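TRNA (adenine-N(1)-)-methyltransferase (Thermus thermophilus, PDB 2PWY) transfers a methyl group from S-adenosyl-L-methionine to N1 of adenosine 58 in tRNA and is required for growth at extreme temperatures. Local coordinates at residues P64-Y69 against L110-A115; L71-S76 against E138-A143; G225-E230 against F240-H245. One frame throughout, in Å; residues are numbered along the deposited sequence.

Contacts 1 and 2 are neighbours, their centres about 10 Å apart. Both use helix 66-72, contact 1 its start, contact 2 its end and the residues that follow. They are joined directly: Tyr69 OH of contact 1 lies 2.6 Å from Asn140 O of contact 2, a probable hydrogen bond. Both border the cofactor site. Contact 1 holds Leu110, which binds S-adenosyl-L-homocysteine, and in contact 2 the Met73 side chain comes within about 5 Å of it. Contact 3 is more distant, its centre about 20 Å from that of contact 1 and 24 Å from that of contact 2. Like contact 1 it touches the second subunit, and the two meet where Glu67 OE2 packs on Trp226 CZ3 at 3.7 Å.

Contact 1: P64-Y69 against L110-A115; sequences PTLEEY and LTLFLA. With SAH (S-adenosyl-L-homocysteine), chain E.
Leu66 reaches from helix 66-72 to helix 109-118 and splits its two methyls between Leu112 and Phe113. Its CG stands anti to the backbone N (chi1 -180°), which carries the fork straight out to the other helix. CD2 sits over one face of the Phe113 ring, 3.6 Å from the centroid and 16° off the ring normal, a CH-pi contact. CD1 turns to Leu112 and packs at 3.6 Å against its CB. Phe113 has CG anti to the carbonyl carbon (chi1 -86°), which brings its ring face to the Leu66 methyl.

Helix 109-118 follows strand 99-103 in the Rossmann-like class I methyltransferase fold. Its first turn meets the cofactor: Leu110 N donates to the carboxylate O of S-adenosyl-L-homocysteine at 2.9 Å. Leu110 takes no part in the packing against 64-69; its side chain lies on Ala85 and Met88 of helix 82-91.

Leu112 CD1 also meets Tyr69, at the edge of the ring and near its plane, 3.7 Å from CE2. The two side chains cross at about a right angle. The far end of Tyr69 is held elsewhere, its OH bonded to Asn140 O and its ring stacked with Phe144. Thr65 N-caps helix 66-72 and forms a capping box with Glu68. Glu68 N donates to Thr65 OG1 at 3.0 Å, and Thr65 N returns a bond to Glu68 OE1 at 3.0 Å.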
loop_
_atom_site.group_PDB
_atom_site.type_symbol
_atom_site.label_atom_id
_atom_site.label_comp_id
_atom_site.label_asym_id
_atom_site.label_seq_id
_atom_site.Cartn_x
_atom_site.Cartn_y
_atom_site.Cartn_z
ATOM N N PRO A 64 -8.522 15.947 23.659
ATOM C CA PRO A 64 -8.376 15.470 22.272
ATOM C C PRO A 64 -7.023 15.881 21.720
ATOM O O PRO A 64 -6.586 17.015 21.943
ATOM C CB PRO A 64 -9.496 16.195 21.505
ATOM C CG PRO A 64 -9.891 17.361 22.386
ATOM C CD PRO A 64 -9.550 17.004 23.794
ATOM N N THR A 65 -6.350 14.947 21.059
ATOM C CA THR A 65 -5.174 15.283 20.280
ATOM C C THR A 65 -5.609 16.136 19.081
ATOM O O THR A 65 -6.801 16.180 18.733
ATOM C CB THR A 65 -4.472 14.029 19.754
ATOM O OG1 THR A 65 -5.341 13.348 18.834
ATOM C CG2 THR A 65 -4.097 13.079 20.908
ATOM N N LEU A 66 -4.651 16.803 18.435
ATOM C CA LEU A 66 -4.977 17.585 17.250
ATOM C C LEU A 66 -5.594 16.693 16.155
ATOM O O LEU A 66 -6.539 17.102 15.484
ATOM C CB LEU A 66 -3.745 18.349 16.752
ATOM C CG LEU A 66 -3.934 19.222 15.508
ATOM C CD1 LEU A 66 -5.082 20.225 15.686
ATOM C CD2 LEU A 66 -2.644 19.944 15.154
ATOM N N GLU A 67 -5.066 15.472 16.001
ATOM C CA GLU A 67 -5.662 14.481 15.107
ATOM C C GLU A 67 -7.142 14.245 15.455
ATOM O O GLU A 67 -8.010 14.342 14.590
ATOM C CB GLU A 67 -4.879 13.170 15.166
ATOM C CG GLU A 67 -5.454 12.069 14.272
ATOM C CD GLU A 67 -4.663 10.779 14.372
ATOM O OE1 GLU A 67 -3.964 10.577 15.397
ATOM O OE2 GLU A 67 -4.731 9.982 13.408
ATOM N N GLU A 68 -7.432 13.959 16.725
ATOM C CA GLU A 68 -8.818 13.700 17.160
ATOM C C GLU A 68 -9.716 14.906 16.926
ATOM O O GLU A 68 -10.855 14.768 16.482
ATOM C CB GLU A 68 -8.863 13.284 18.626
ATOM C CG GLU A 68 -8.330 11.869 18.840
ATOM C CD GLU A 68 -8.117 11.500 20.303
ATOM O OE1 GLU A 68 -7.825 12.393 21.130
ATOM O OE2 GLU A 68 -8.210 10.293 20.608
ATOM N N TYR A 69 -9.186 16.087 17.221
ATOM C CA TYR A 69 -9.911 17.326 17.020
ATOM C C TYR A 69 -10.290 17.551 15.549
ATOM O O TYR A 69 -11.458 17.824 15.253
ATOM C CB TYR A 69 -9.089 18.498 17.554
ATOM C CG TYR A 69 -9.836 19.798 17.553
ATOM C CD1 TYR A 69 -10.966 19.976 18.359
ATOM C CD2 TYR A 69 -9.426 20.847 16.752
ATOM C CE1 TYR A 69 -11.668 21.199 18.365
ATOM C CE2 TYR A 69 -10.117 22.068 16.743
ATOM C CZ TYR A 69 -11.233 22.235 17.550
ATOM O OH TYR A 69 -11.903 23.442 17.533
ATOM N N LEU A 110 -5.672 22.237 8.648
ATOM C CA LEU A 110 -4.262 22.435 8.283
ATOM C C LEU A 110 -3.690 23.663 9.014
ATOM O O LEU A 110 -2.544 23.648 9.462
ATOM C CB LEU A 110 -4.111 22.551 6.760
ATOM C CG LEU A 110 -2.672 22.712 6.251
ATOM C CD1 LEU A 110 -1.763 21.618 6.796
ATOM C CD2 LEU A 110 -2.614 22.817 4.706
ATOM N N THR A 111 -4.506 24.710 9.160
ATOM C CA THR A 111 -4.090 25.912 9.889
ATOM C C THR A 111 -3.512 25.566 11.261
ATOM O O THR A 111 -2.465 26.088 11.649
ATOM C CB THR A 111 -5.245 26.920 10.065
ATOM O OG1 THR A 111 -5.885 27.133 8.797
ATOM C CG2 THR A 111 -4.695 28.247 10.609
ATOM N N LEU A 112 -4.190 24.673 11.983
ATOM C CA LEU A 112 -3.724 24.269 13.305
ATOM C C LEU A 112 -2.368 23.564 13.267
ATOM O O LEU A 112 -1.495 23.849 14.098
ATOM C CB LEU A 112 -4.793 23.413 13.992
ATOM C CG LEU A 112 -5.991 24.219 14.527
ATOM C CD1 LEU A 112 -7.156 23.283 14.810
ATOM C CD2 LEU A 112 -5.612 25.046 15.794
ATOM N N PHE A 113 -2.179 22.677 12.289
ATOM C CA PHE A 113 -0.895 21.987 12.113
ATOM C C PHE A 113 0.219 22.997 11.813
ATOM O O PHE A 113 1.307 22.962 12.416
ATOM C CB PHE A 113 -0.990 20.938 10.998
ATOM C CG PHE A 113 -1.497 19.607 11.483
ATOM C CD1 PHE A 113 -2.860 19.390 11.657
ATOM C CD2 PHE A 113 -0.595 18.585 11.795
ATOM C CE1 PHE A 113 -3.339 18.143 12.137
ATOM C CE2 PHE A 113 -1.058 17.345 12.267
ATOM C CZ PHE A 113 -2.423 17.128 12.440
ATOM N N LEU A 114 -0.068 23.919 10.899
ATOM C CA LEU A 114 0.889 24.976 10.534
ATOM C C LEU A 114 1.255 25.867 11.736
ATOM O O LEU A 114 2.429 26.218 11.950
ATOM C CB LEU A 114 0.324 25.830 9.383
ATOM C CG LEU A 114 0.040 25.127 8.038
ATOM C CD1 LEU A 114 -0.605 26.135 7.074
ATOM C CD2 LEU A 114 1.286 24.488 7.434
ATOM N N ALA A 115 0.243 26.209 12.530
ATOM C CA ALA A 115 0.412 27.093 13.687
ATOM C C ALA A 115 1.277 26.462 14.785
ATOM O O ALA A 115 2.103 27.137 15.377
ATOM C CB ALA A 115 -0.961 27.515 14.232
HETATM N N SAH E . -7.001 22.756 4.524
HETATM C CA SAH E . -8.347 23.230 4.985
HETATM C CB SAH E . -9.429 22.870 3.975
HETATM C CG SAH E . -9.375 23.751 2.724
HETATM S SD SAH E . -10.837 23.448 1.696
HETATM C C SAH E . -8.633 22.622 6.345
HETATM O O SAH E . -7.855 21.781 6.822
HETATM O OXT SAH E . -9.625 22.974 6.993
HETATM C "C5'" SAH E . -10.417 24.655 0.412
HETATM C "C4'" SAH E . -10.804 26.083 0.813
HETATM O "O4'" SAH E . -10.114 26.993 -0.020
HETATM C "C3'" SAH E . -12.292 26.424 0.670
HETATM O "O3'" SAH E . -12.746 26.957 1.910
HETATM C "C2'" SAH E . -12.345 27.463 -0.451
HETATM O "O2'" SAH E . -13.310 28.470 -0.247
HETATM C "C1'" SAH E . -10.972 28.079 -0.361
HETATM N N9 SAH E . -10.376 28.633 -1.588
HETATM C C8 SAH E . -10.324 28.041 -2.818
HETATM N N7 SAH E . -9.610 28.855 -3.630
HETATM C C5 SAH E . -9.167 29.923 -2.931
HETATM C C6 SAH E . -8.399 31.041 -3.279
HETATM N N6 SAH E . -7.929 31.202 -4.526
HETATM N N1 SAH E . -8.128 31.978 -2.291
HETATM C C2 SAH E . -8.607 31.824 -1.012
HETATM N N3 SAH E . -9.372 30.721 -0.687
HETATM C C4 SAH E . -9.642 29.789 -1.633
#

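Contact 2: L71-S76 against E138-A143; sequences LHMKRS and ERNVRA
Asn140 gives the one direct hydrogen bond between the segments. Its ND2 donates to Lys74 O at 2.8 Å, with the acceptor 22° out of the amide plane. ND2 has a second acceptor in Ser107 O, while OD1 takes a bond from Gln136 NE2. Partners at both ends thus fix which way the amide is turned.

The van der Waals part is Met73 against the same amide. Met73 SD lies 3.8 Å from Asn140 ND2, and the two side chains cross at about a right angle. Met73 CG sits between the backbone N and the carbonyl carbon (chi1 69°), and the chain runs extended from there past the amide.

Within 71-76 a charged side chain bonds to the backbone. Arg75 grips Met73 O side-on, with NE at 2.8 Å and NH1 at 2.9 Å from it, the oxygen lying in the guanidinium plane.

With an alanine here instead of Asn140, Lys74 O and Ser107 O would probably lose their shared donor, Gln136 NE2 its acceptor, and a gap would be likely beside the Met73 sulfur.

Ser107 belongs to the glycine-rich cofactor-binding loop, and Met73 packs close to Gly109. The arrangement thus ties the segment after helix 66-72 to helix 131-144 beside the S-adenosylmethionine site of a class I methyltransferase.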
loop_
_atom_site.group_PDB
_atom_site.type_symbol
_atom_site.label_atom_id
_atom_site.label_comp_id
_atom_site.label_asym_id
_atom_site.label_seq_id
_atom_site.Cartn_x
_atom_site.Cartn_y
_atom_site.Cartn_z
ATOM N N LEU A 71 -10.689 15.432 13.241
ATOM C CA LEU A 71 -11.599 14.396 12.778
ATOM C C LEU A 71 -13.024 14.580 13.302
ATOM O O LEU A 71 -13.965 14.074 12.694
ATOM C CB LEU A 71 -11.070 13.018 13.148
ATOM C CG LEU A 71 -9.745 12.588 12.504
ATOM C CD1 LEU A 71 -9.326 11.273 13.136
ATOM C CD2 LEU A 71 -9.878 12.473 10.981
ATOM N N HIS A 72 -13.177 15.314 14.406
ATOM C CA HIS A 72 -14.481 15.460 15.076
ATOM C C HIS A 72 -15.041 16.890 15.120
ATOM O O HIS A 72 -16.242 17.082 15.352
ATOM C CB HIS A 72 -14.438 14.832 16.487
ATOM C CG HIS A 72 -14.068 13.381 16.482
ATOM N ND1 HIS A 72 -14.992 12.378 16.269
ATOM C CD2 HIS A 72 -12.870 12.762 16.621
ATOM C CE1 HIS A 72 -14.380 11.207 16.277
ATOM N NE2 HIS A 72 -13.093 11.410 16.497
ATOM N N MET A 73 -14.196 17.893 14.875
ATOM C CA MET A 73 -14.653 19.286 14.890
ATOM C C MET A 73 -15.693 19.575 13.798
ATOM O O MET A 73 -15.704 18.926 12.743
ATOM C CB MET A 73 -13.472 20.263 14.758
ATOM C CG MET A 73 -12.794 20.256 13.387
ATOM S SD MET A 73 -11.335 21.299 13.366
ATOM C CE MET A 73 -11.008 21.344 11.610
ATOM N N LYS A 74 -16.560 20.544 14.079
ATOM C CA LYS A 74 -17.546 21.051 13.126
ATOM C C LYS A 74 -16.794 21.528 11.893
ATOM O O LYS A 74 -15.675 22.048 12.002
ATOM C CB LYS A 74 -18.307 22.223 13.765
ATOM C CG LYS A 74 -19.463 22.806 12.951
ATOM C CD LYS A 74 -20.125 23.941 13.735
ATOM C CE LYS A 74 -21.239 24.623 12.946
ATOM N NZ LYS A 74 -22.569 24.031 13.251
ATOM N N ARG A 75 -17.385 21.337 10.721
ATOM C CA ARG A 75 -16.765 21.834 9.499
ATOM C C ARG A 75 -17.777 22.303 8.470
ATOM O O ARG A 75 -18.939 21.889 8.500
ATOM C CB ARG A 75 -15.850 20.766 8.885
ATOM C CG ARG A 75 -16.549 19.661 8.087
ATOM C CD ARG A 75 -17.086 18.536 8.970
ATOM N NE ARG A 75 -16.142 18.173 10.033
ATOM C CZ ARG A 75 -15.137 17.310 9.899
ATOM N NH1 ARG A 75 -14.347 17.067 10.940
ATOM N NH2 ARG A 75 -14.916 16.698 8.735
ATOM N N SER A 76 -17.335 23.168 7.562
ATOM C CA SER A 76 -18.059 23.346 6.307
ATOM C C SER A 76 -17.208 22.653 5.250
ATOM O O SER A 76 -17.521 21.533 4.829
ATOM C CB SER A 76 -18.329 24.822 5.997
ATOM O OG SER A 76 -17.124 25.563 5.962
ATOM N N GLU A 138 -12.106 30.116 11.876
ATOM C CA GLU A 138 -11.665 30.915 13.016
ATOM C C GLU A 138 -12.184 30.336 14.332
ATOM O O GLU A 138 -11.414 30.216 15.279
ATOM C CB GLU A 138 -12.035 32.394 12.828
ATOM C CG GLU A 138 -11.295 33.031 11.640
ATOM C CD GLU A 138 -11.612 34.503 11.436
ATOM O OE1 GLU A 138 -12.528 35.015 12.106
ATOM O OE2 GLU A 138 -10.949 35.149 10.591
ATOM N N ARG A 139 -13.461 29.950 14.392
ATOM C CA ARG A 139 -13.993 29.311 15.611
ATOM C C ARG A 139 -13.222 28.038 15.942
ATOM O O ARG A 139 -12.847 27.805 17.102
ATOM C CB ARG A 139 -15.496 29.004 15.493
ATOM C CG ARG A 139 -16.402 30.226 15.690
ATOM C CD ARG A 139 -17.892 29.845 15.817
ATOM N NE ARG A 139 -18.457 29.375 14.553
ATOM C CZ ARG A 139 -18.950 30.163 13.597
ATOM N NH1 ARG A 139 -18.964 31.484 13.742
ATOM N NH2 ARG A 139 -19.424 29.618 12.483
ATOM N N ASN A 140 -12.983 27.218 14.917
ATOM C CA ASN A 140 -12.306 25.936 15.115
ATOM C C ASN A 140 -10.901 26.126 15.679
ATOM O O ASN A 140 -10.500 25.428 16.616
ATOM C CB ASN A 140 -12.258 25.142 13.808
ATOM C CG ASN A 140 -13.601 24.516 13.447
ATOM O OD1 ASN A 140 -14.521 24.445 14.268
ATOM N ND2 ASN A 140 -13.711 24.046 12.216
ATOM N N VAL A 141 -10.167 27.091 15.116
ATOM C CA VAL A 141 -8.800 27.379 15.549
ATOM C C VAL A 141 -8.806 27.921 16.982
ATOM O O VAL A 141 -8.056 27.464 17.845
ATOM C CB VAL A 141 -8.110 28.378 14.587
ATOM C CG1 VAL A 141 -6.749 28.837 15.129
ATOM C CG2 VAL A 141 -7.959 27.737 13.204
ATOM N N ARG A 142 -9.674 28.894 17.229
ATOM C CA ARG A 142 -9.649 29.582 18.510
ATOM C C ARG A 142 -10.086 28.679 19.668
ATOM O O ARG A 142 -9.604 28.837 20.794
ATOM C CB ARG A 142 -10.425 30.896 18.425
ATOM C CG ARG A 142 -9.662 31.899 17.551
ATOM C CD ARG A 142 -10.529 32.978 16.910
ATOM N NE ARG A 142 -9.688 33.860 16.095
ATOM C CZ ARG A 142 -10.130 34.890 15.379
ATOM N NH1 ARG A 142 -11.423 35.196 15.356
ATOM N NH2 ARG A 142 -9.268 35.618 14.679
ATOM N N ALA A 143 -10.945 27.702 19.370
ATOM C CA ALA A 143 -11.457 26.767 20.377
ATOM C C ALA A 143 -10.390 25.793 20.870
ATOM O O ALA A 143 -10.539 25.180 21.937
ATOM C CB ALA A 143 -12.657 25.996 19.824
#

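Contact 3: G225-E230 against F240-H245; sequences GWREWE and FQQVGH
Gln242 has by far the most surface covered here, and its amide lies against the backbone of Glu228. OE1 accepts from Glu228 N at 3.0 Å, and NE2 donates to Glu228 O at 2.8 Å. Both bonds lie in the plane of the accepting carbonyl, on a lone pair. A side-chain amide thus pairs with the backbone N-H and C=O of one residue. The chain of Gln242 gets there by a bend: CG is anti to the carbonyl carbon (chi1 -54°), and a second turn at chi2 (-89°) brings the amide round to Glu228. NE2 also bonds to Arg239 O.

Strands 216-232 and 235-243 form a beta hairpin at one edge of this chain's mixed sheet. Segments 225-230 and 241-243 run antiparallel at 155°, but their axes are 7.5 Å apart, and the Gln242 amide spans the interval. Backbone pairing continues at Glu228 with Arg239 and Glu230 with His237. A water also joins the segments, accepting from Phe240 N at 3.0 Å and donating to Glu230 OE1 at 2.8 Å.

Glu228 touches Gln242 OE1 with CB at 4.0 Å. Its carboxylate turns elsewhere, to a salt bridge with Arg220 of the second subunit. Arg227 crosses the Gln242 side chain at about a right angle, its CG 4.1 Å from NE2. Its extended chain carries the guanidinium to Glu223 and Gly244 O of the third subunit. Residues 225-228 pair with a strand of the second subunit and Gln242 with one of the third, both antiparallel, and the sheet runs on into the second and third subunits.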
loop_
_atom_site.group_PDB
_atom_site.type_symbol
_atom_site.label_atom_id
_atom_site.label_comp_id
_atom_site.label_asym_id
_atom_site.label_seq_id
_atom_site.Cartn_x
_atom_site.Cartn_y
_atom_site.Cartn_z
ATOM N N GLY A 225 0.151 7.185 3.261
ATOM C CA GLY A 225 -0.713 6.150 3.801
ATOM C C GLY A 225 -0.359 5.896 5.249
ATOM O O GLY A 225 0.825 5.732 5.593
ATOM N N TRP A 226 -1.384 5.869 6.100
ATOM C CA TRP A 226 -1.228 5.382 7.473
ATOM C C TRP A 226 -2.092 4.135 7.565
ATOM O O TRP A 226 -3.326 4.208 7.722
ATOM C CB TRP A 226 -1.654 6.424 8.508
ATOM C CG TRP A 226 -0.683 7.575 8.734
ATOM C CD1 TRP A 226 0.418 7.899 7.991
ATOM C CD2 TRP A 226 -0.775 8.565 9.772
ATOM N NE1 TRP A 226 1.025 9.030 8.513
ATOM C CE2 TRP A 226 0.312 9.452 9.604
ATOM C CE3 TRP A 226 -1.676 8.784 10.826
ATOM C CZ2 TRP A 226 0.526 10.550 10.459
ATOM C CZ3 TRP A 226 -1.459 9.868 11.683
ATOM C CH2 TRP A 226 -0.372 10.736 11.489
ATOM N N ARG A 227 -1.435 2.992 7.417
ATOM C CA ARG A 227 -2.106 1.699 7.380
ATOM C C ARG A 227 -2.311 1.227 8.803
ATOM O O ARG A 227 -1.359 0.823 9.474
ATOM C CB ARG A 227 -1.256 0.710 6.585
ATOM C CG ARG A 227 -1.851 -0.672 6.412
ATOM C CD ARG A 227 -0.936 -1.479 5.467
ATOM N NE ARG A 227 -1.334 -2.881 5.263
ATOM C CZ ARG A 227 -2.444 -3.280 4.639
ATOM N NH1 ARG A 227 -3.331 -2.396 4.175
ATOM N NH2 ARG A 227 -2.682 -4.574 4.501
ATOM N N GLU A 228 -3.557 1.308 9.257
ATOM C CA GLU A 228 -3.920 0.939 10.628
ATOM C C GLU A 228 -4.070 -0.566 10.805
ATOM O O GLU A 228 -4.590 -1.256 9.920
ATOM C CB GLU A 228 -5.226 1.628 11.026
ATOM C CG GLU A 228 -5.215 3.147 10.819
ATOM C CD GLU A 228 -4.534 3.909 11.938
ATOM O OE1 GLU A 228 -4.271 3.323 13.010
ATOM O OE2 GLU A 228 -4.271 5.118 11.739
ATOM N N TRP A 229 -3.603 -1.060 11.948
ATOM C CA TRP A 229 -3.819 -2.437 12.350
ATOM C C TRP A 229 -4.857 -2.530 13.453
ATOM O O TRP A 229 -4.999 -1.604 14.283
ATOM C CB TRP A 229 -2.507 -3.076 12.839
ATOM C CG TRP A 229 -1.540 -3.454 11.761
ATOM C CD1 TRP A 229 -0.976 -2.631 10.815
ATOM C CD2 TRP A 229 -0.998 -4.757 11.535
ATOM N NE1 TRP A 229 -0.110 -3.355 10.019
ATOM C CE2 TRP A 229 -0.109 -4.660 10.437
ATOM C CE3 TRP A 229 -1.165 -5.998 12.167
ATOM C CZ2 TRP A 229 0.598 -5.773 9.942
ATOM C CZ3 TRP A 229 -0.469 -7.104 11.669
ATOM C CH2 TRP A 229 0.399 -6.977 10.569
ATOM N N GLU A 230 -5.576 -3.651 13.456
ATOM C CA GLU A 230 -6.425 -4.026 14.575
ATOM C C GLU A 230 -5.669 -5.067 15.376
ATOM O O GLU A 230 -5.340 -6.140 14.861
ATOM C CB GLU A 230 -7.737 -4.627 14.091
ATOM C CG GLU A 230 -8.592 -5.151 15.251
ATOM C CD GLU A 230 -9.930 -5.711 14.816
ATOM O OE1 GLU A 230 -10.249 -5.637 13.603
ATOM O OE2 GLU A 230 -10.669 -6.221 15.698
ATOM N N PHE A 240 -9.508 -4.320 8.240
ATOM C CA PHE A 240 -10.185 -4.836 7.054
ATOM C C PHE A 240 -10.626 -3.703 6.129
ATOM O O PHE A 240 -10.561 -3.835 4.897
ATOM C CB PHE A 240 -11.378 -5.728 7.447
ATOM C CG PHE A 240 -10.981 -7.021 8.128
ATOM C CD1 PHE A 240 -9.976 -7.834 7.598
ATOM C CD2 PHE A 240 -11.635 -7.437 9.287
ATOM C CE1 PHE A 240 -9.615 -9.028 8.222
ATOM C CE2 PHE A 240 -11.288 -8.631 9.917
ATOM C CZ PHE A 240 -10.275 -9.432 9.379
ATOM N N GLN A 241 -11.053 -2.598 6.737
ATOM C CA GLN A 241 -11.441 -1.391 6.017
ATOM C C GLN A 241 -10.504 -0.228 6.368
ATOM O O GLN A 241 -10.361 0.123 7.542
ATOM C CB GLN A 241 -12.896 -1.027 6.350
ATOM N N GLN A 242 -9.877 0.355 5.343
ATOM C CA GLN A 242 -8.961 1.494 5.507
ATOM C C GLN A 242 -9.461 2.699 4.722
ATOM O O GLN A 242 -10.171 2.544 3.720
ATOM C CB GLN A 242 -7.563 1.174 4.960
ATOM C CG GLN A 242 -6.897 -0.082 5.497
ATOM C CD GLN A 242 -6.081 0.142 6.759
ATOM O OE1 GLN A 242 -5.704 1.274 7.109
ATOM N NE2 GLN A 242 -5.790 -0.953 7.446
ATOM N N VAL A 243 -9.055 3.891 5.160
ATOM C CA VAL A 243 -9.090 5.073 4.297
ATOM C C VAL A 243 -8.059 4.781 3.212
ATOM O O VAL A 243 -6.865 4.692 3.501
ATOM C CB VAL A 243 -8.696 6.371 5.059
ATOM C CG1 VAL A 243 -8.728 7.584 4.125
ATOM C CG2 VAL A 243 -9.618 6.607 6.256
ATOM N N GLY A 244 -8.519 4.585 1.980
ATOM C CA GLY A 244 -7.629 4.201 0.874
ATOM C C GLY A 244 -6.887 5.370 0.251
ATOM O O GLY A 244 -5.751 5.234 -0.231
ATOM N N HIS A 245 -7.531 6.529 0.263
ATOM C CA HIS A 245 -6.971 7.704 -0.390
ATOM C C HIS A 245 -7.643 8.930 0.182
ATOM O O HIS A 245 -8.826 8.889 0.523
ATOM C CB HIS A 245 -7.224 7.634 -1.898
ATOM C CG HIS A 245 -6.731 8.830 -2.648
ATOM N ND1 HIS A 245 -5.392 9.077 -2.858
ATOM C CD2 HIS A 245 -7.400 9.847 -3.240
ATOM C CE1 HIS A 245 -5.257 10.198 -3.546
ATOM N NE2 HIS A 245 -6.460 10.683 -3.791
HETATM O O HOH W 1 -4.079 5.975 5.108
HETATM O O HOH W 2 -10.590 -4.486 11.063
#